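Local coordinates for recombination protein uvsY (Enterobacteria phage T4, PDB 4ZWS) that promotes assembly of UvsX recombinase on single-stranded DNA, helps UvsX displace gp32 from it, and so supports viral DNA synthesis, at residues K43-M46 with L47-E50; K58-L61 with D62-S65; L94-D97 with T98-Q101. One frame throughout, in Å; residues are numbered along the deposited sequence.

Contact 1 of 3, residues K43-M46 with L47-E50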
# COMPACT_ATOMS: atom_id res chain seq x y z
N LYS A 43 8.55 21.42 9.63
CA LYS A 43 8.82 21.35 8.20
C LYS A 43 9.66 22.54 7.73
O LYS A 43 10.58 22.37 6.93
CB LYS A 43 7.53 21.28 7.37
CG LYS A 43 6.88 19.91 7.27
CD LYS A 43 5.62 19.94 6.38
CE LYS A 43 4.55 20.89 6.89
NZ LYS A 43 3.47 21.13 5.89
N LYS A 44 9.36 23.73 8.23
CA LYS A 44 10.12 24.91 7.84
C LYS A 44 11.58 24.79 8.29
O LYS A 44 12.49 25.08 7.53
CB LYS A 44 9.52 26.19 8.42
CG LYS A 44 8.24 26.63 7.74
CD LYS A 44 7.90 28.09 8.05
CE LYS A 44 6.41 28.30 8.33
NZ LYS A 44 5.99 27.83 9.70
N GLU A 45 11.78 24.32 9.51
CA GLU A 45 13.11 24.15 10.04
C GLU A 45 13.94 23.12 9.25
O GLU A 45 15.11 23.35 8.95
CB GLU A 45 13.04 23.73 11.51
CG GLU A 45 14.40 23.56 12.16
CD GLU A 45 15.20 24.86 12.23
OE1 GLU A 45 14.61 25.95 12.05
OE2 GLU A 45 16.44 24.80 12.42
N MET A 46 13.32 22.00 8.89
CA MET A 46 14.01 20.95 8.14
C MET A 46 14.45 21.40 6.76
O MET A 46 15.49 21.00 6.23
CB MET A 46 13.10 19.72 8.00
CG MET A 46 12.76 19.06 9.31
SD MET A 46 11.85 17.54 9.03
CE MET A 46 13.13 16.46 8.38
N LEU A 47 13.63 22.24 6.17
CA LEU A 47 13.86 22.76 4.85
C LEU A 47 15.11 23.65 4.93
O LEU A 47 15.98 23.68 4.03
CB LEU A 47 12.58 23.47 4.43
CG LEU A 47 12.24 24.03 3.09
CD1 LEU A 47 12.32 22.84 2.17
CD2 LEU A 47 10.80 24.53 3.16
N ARG A 48 15.19 24.38 6.03
CA ARG A 48 16.33 25.24 6.34
C ARG A 48 17.61 24.41 6.60
O ARG A 48 18.70 24.73 6.11
CB ARG A 48 15.93 26.09 7.53
CG ARG A 48 16.74 27.29 7.84
CD ARG A 48 16.14 27.89 9.10
NE ARG A 48 14.76 28.32 8.84
CZ ARG A 48 13.77 28.29 9.73
NH1 ARG A 48 13.97 27.80 10.95
NH2 ARG A 48 12.55 28.71 9.40
N ILE A 49 17.46 23.32 7.35
CA ILE A 49 18.58 22.44 7.66
C ILE A 49 19.14 21.76 6.40
O ILE A 49 20.36 21.64 6.25
CB ILE A 49 18.20 21.40 8.70
CG1 ILE A 49 17.90 22.08 10.04
CG2 ILE A 49 19.30 20.37 8.89
CD1 ILE A 49 17.43 21.09 11.09
N GLU A 50 18.26 21.31 5.51
CA GLU A 50 18.70 20.67 4.26
C GLU A 50 19.56 21.62 3.45
O GLU A 50 20.50 21.19 2.78
CB GLU A 50 17.52 20.21 3.41
CG GLU A 50 17.14 18.76 3.62
CD GLU A 50 15.84 18.37 2.93
OE1 GLU A 50 15.13 19.27 2.43
OE2 GLU A 50 15.54 17.16 2.90
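Glu45 and Arg48 face each other within one turn of the long α-helix 21-64; in one subunit of the heptamer, described as an α-barrel, this helix runs antiparallel to helix 91-135. The carboxylate and guanidinium planes, as modelled, stand 71° apart. OE1 of Glu45 and NH1 of Arg48 read as a salt bridge, but their modelled separation is too short to be physical, and the bond is doubtful in its details. Two flexible, opposite charges suit this spacing at the surface. In Glu45 a bend about CB-CG (chi2 64°) swings the carboxylate round toward Arg48 and Ile49. CG of Glu45 packs at 4.1 Å on CD1 of Ile49, an aliphatic contact, while OE2 lies beside CG1 of the same isoleucine at 3.9 Å. Ile49, by contrast, is buried: with Glu45 and Met46 it meets Trp103 of helix 91-135, where an apolar side chain belongs. Lys44 approaches Arg48 with carbon rather than charge, its CB 4.1 Å from NH2. Its ammonium NZ stays 6.6 Å from that nitrogen, and the long chains of both residues suit this exposed ground. At the backbone, Met46 O accepts from Glu50 N at 2.9 Å, while Ile49 N donates to Glu45 O. Over one face of the Arg48 guanidinium, offset toward its rim, sit the carbonyl oxygen of Lys44, 3.9 Å above the plane, and CA of Glu45.

Contact 2 of 3, residues K58-L61 with D62-S65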
# COMPACT_ATOMS: atom_id res chain seq x y z
N LYS A 58 29.07 20.67 -0.00
CA LYS A 58 29.92 21.32 -0.98
C LYS A 58 31.25 21.73 -0.36
O LYS A 58 32.31 21.55 -0.97
CB LYS A 58 29.23 22.56 -1.59
CG LYS A 58 29.98 23.11 -2.80
CD LYS A 58 29.60 24.53 -3.19
CE LYS A 58 30.40 25.01 -4.43
NZ LYS A 58 31.78 25.56 -4.17
N ALA A 59 31.22 22.24 0.87
CA ALA A 59 32.45 22.64 1.54
C ALA A 59 33.39 21.46 1.80
O ALA A 59 34.59 21.54 1.50
CB ALA A 59 32.13 23.36 2.83
N ARG A 60 32.85 20.35 2.32
CA ARG A 60 33.67 19.17 2.63
C ARG A 60 34.19 18.46 1.37
O ARG A 60 35.33 17.98 1.35
CB ARG A 60 32.90 18.21 3.52
CG ARG A 60 32.33 18.90 4.75
CD ARG A 60 33.38 19.73 5.45
NE ARG A 60 34.35 18.87 6.11
CZ ARG A 60 35.58 19.24 6.44
NH1 ARG A 60 36.00 20.47 6.15
NH2 ARG A 60 36.40 18.38 7.05
N LEU A 61 33.37 18.37 0.33
CA LEU A 61 33.83 17.76 -0.91
C LEU A 61 35.01 18.56 -1.45
O LEU A 61 35.98 17.98 -1.96
CB LEU A 61 32.70 17.63 -1.92
CG LEU A 61 33.04 16.92 -3.24
CD1 LEU A 61 31.95 15.98 -3.63
CD2 LEU A 61 33.18 17.96 -4.33
N ASP A 62 34.96 19.88 -1.33
CA ASP A 62 36.07 20.70 -1.80
C ASP A 62 37.30 20.42 -0.96
O ASP A 62 38.42 20.39 -1.47
CB ASP A 62 35.73 22.19 -1.72
CG ASP A 62 34.84 22.63 -2.86
OD1 ASP A 62 34.21 23.71 -2.73
OD2 ASP A 62 34.76 21.89 -3.86
N TYR A 63 37.08 20.18 0.33
CA TYR A 63 38.16 19.89 1.25
C TYR A 63 38.86 18.56 0.98
O TYR A 63 40.09 18.50 0.98
CB TYR A 63 37.65 19.88 2.69
CG TYR A 63 38.67 19.33 3.66
CD1 TYR A 63 39.75 20.10 4.06
CD2 TYR A 63 38.55 18.04 4.16
CE1 TYR A 63 40.70 19.60 4.94
CE2 TYR A 63 39.49 17.53 5.04
CZ TYR A 63 40.56 18.31 5.43
OH TYR A 63 41.50 17.81 6.30
N TYR A 64 38.08 17.51 0.74
CA TYR A 64 38.62 16.19 0.43
C TYR A 64 39.15 15.97 -0.97
O TYR A 64 39.74 14.92 -1.24
CB TYR A 64 37.56 15.11 0.71
CG TYR A 64 37.22 14.95 2.16
CD1 TYR A 64 35.95 15.25 2.66
CD2 TYR A 64 38.19 14.48 3.05
CE1 TYR A 64 35.66 15.10 4.02
CE2 TYR A 64 37.91 14.32 4.39
CZ TYR A 64 36.65 14.63 4.87
OH TYR A 64 36.41 14.46 6.20
N SER A 65 38.97 16.95 -1.84
CA SER A 65 39.44 16.79 -3.21
C SER A 65 40.30 17.96 -3.70
O SER A 65 41.01 18.60 -2.91
CB SER A 65 38.23 16.55 -4.12
OG SER A 65 37.42 17.70 -4.18
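Asp62 N, Tyr63 N and Tyr64 N donate to Lys58 O, Ala59 O and Arg60 O, the i to i-4 pattern of an α-helix, here near the C-terminal end of helix 21-64. Ser65 has left helical geometry, yet its OG donates to Leu61 O at 2.7 Å. A short hydroxyl side chain suits this spot because it can turn back toward the backbone carbonyl of Leu61. Across the turn, the Arg60 guanidinium lies flat on the Tyr63 ring, planes 14° apart and the two side chains pointing the same way. NH2 comes within 3.6 Å of CD2, and CZ stands 4.5 Å from the ring centroid, an off-centre cation-pi contact. Bends at chi2 and chi3 (-49° and -72°) curl the arginine forward along the helix to lie beside Tyr63. Tyr63 in turn places CD2 over the centre of the Tyr64 ring, 3.6 Å above it. Lys58 NZ reaches Asp62 OD1 at 3.4 Å, a salt bridge with only a weak hydrogen bond. Arg60 and Tyr64 both touch Leu87 of helix 83-89. Asp90 pairs with Arg60 NE and also accepts from Tyr64 OH, so one acid, with the stacked ring, probably limits the rotation of both side chains.

Contact 3 of 3, residues L94-D97 with T98-Q101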
# COMPACT_ATOMS: atom_id res chain seq x y z
N LEU A 94 28.10 14.98 9.21
CA LEU A 94 27.41 14.10 10.14
C LEU A 94 26.57 14.90 11.11
O LEU A 94 25.44 14.51 11.44
CB LEU A 94 28.44 13.24 10.88
CG LEU A 94 27.96 12.12 11.79
CD1 LEU A 94 26.95 11.26 11.07
CD2 LEU A 94 29.18 11.29 12.14
N LYS A 95 27.10 16.04 11.56
CA LYS A 95 26.38 16.85 12.51
C LYS A 95 25.12 17.42 11.89
O LYS A 95 24.03 17.35 12.47
CB LYS A 95 27.26 18.00 13.02
CG LYS A 95 26.51 18.92 13.96
CD LYS A 95 27.41 19.92 14.60
CE LYS A 95 26.64 20.72 15.64
NZ LYS A 95 27.53 21.67 16.35
N VAL A 96 25.26 17.93 10.67
CA VAL A 96 24.13 18.54 9.99
C VAL A 96 23.09 17.49 9.64
O VAL A 96 21.89 17.73 9.72
CB VAL A 96 24.56 19.28 8.71
CG1 VAL A 96 23.39 20.06 8.18
CG2 VAL A 96 25.67 20.24 9.02
N ASP A 97 23.54 16.29 9.25
CA ASP A 97 22.56 15.30 8.87
C ASP A 97 21.94 14.61 10.05
O ASP A 97 20.87 14.05 9.92
CB ASP A 97 23.19 14.22 7.98
CG ASP A 97 22.14 13.34 7.30
OD1 ASP A 97 21.26 13.87 6.59
OD2 ASP A 97 22.18 12.10 7.53
N THR A 98 22.49 14.82 11.24
CA THR A 98 21.87 14.20 12.39
C THR A 98 20.73 15.10 12.83
O THR A 98 19.62 14.64 13.04
CB THR A 98 22.87 13.96 13.53
OG1 THR A 98 23.89 13.06 13.09
CG2 THR A 98 22.18 13.37 14.73
N SER A 99 21.04 16.39 12.94
CA SER A 99 20.03 17.39 13.24
C SER A 99 18.85 17.19 12.31
O SER A 99 17.71 17.08 12.78
CB SER A 99 20.62 18.80 13.15
OG SER A 99 21.15 18.99 11.87
N LEU A 100 19.09 17.16 11.00
CA LEU A 100 18.00 16.90 10.05
C LEU A 100 17.14 15.67 10.37
O LEU A 100 15.91 15.77 10.41
CB LEU A 100 18.56 16.72 8.65
CG LEU A 100 17.51 16.76 7.54
CD1 LEU A 100 16.73 18.05 7.44
CD2 LEU A 100 18.19 16.45 6.24
N GLN A 101 17.79 14.55 10.67
CA GLN A 101 17.10 13.31 10.98
C GLN A 101 16.33 13.47 12.29
O GLN A 101 15.20 12.99 12.42
CB GLN A 101 18.09 12.18 11.10
CG GLN A 101 18.88 11.88 9.84
CD GLN A 101 18.22 10.92 8.92
OE1 GLN A 101 17.37 11.30 8.11
NE2 GLN A 101 18.62 9.66 9.01
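Thr98 meets Leu94 one turn back in α-helix 91-135, which pairs antiparallel with helix 21-64; Thr98 and Asp97 each give up more surface to this local contact than any other residue of their own segments. Thr98 OG1 lies anti to the carbonyl carbon (chi1 -63°) and from there donates to Leu94 O at 2.7 Å. The amide of Thr98 adds a weak bond to the same oxygen and also donates to Lys95 O, from above its carbonyl plane. A threonine fits here because its hydroxyl is absorbed by the helix backbone, while the residue also packs on Leu47 of a neighbouring subunit. In Asp97, CG stands anti to N (chi1 -167°), which directs the carboxylate along the helix toward Leu100 and Gln101. OD2 lies 4.0 Å from CG of Gln101 and OD1 the same distance from CD2 of Leu100, both contacts with carbon. The Gln101 amide is turned nearly parallel to the carboxylate, planes 19° apart. The charge of Asp97 is answered across the helix pair: OD1 forms a salt bridge with Lys53, and OD2 makes a long, weak ion pair with Lys54 of that same neighbouring subunit. Ser99 also uses its hydroxyl on the backbone, but three residues back: OG donates to Val96 O at 2.6 Å, and that oxygen also accepts Leu100 N, both donors arriving from one face of its plane.

All three are surface contacts within single helices; just one residue of contact 1 (Ile49) and one of contact 3 (Leu100) are buried. Contacts 1 and 2 lie on helix 21-64, their centres 23 Å apart; contact 3 belongs to the antiparallel partner helix 91-135. Contacts 1 and 3 touch: Ile49 CG2 lies 3.7 Å from Leu100 CB, and the two buried residues meet there. Contact 2, 29 Å from the chain centre, touches no other subunit and relies on an aromatic-arginine stack. Contact 1 mixes a charged pair with apolar packing, whereas contact 3 turns two hydroxyls to the backbone, Thr98 beside another subunit and Ser99 beside helix 21-64.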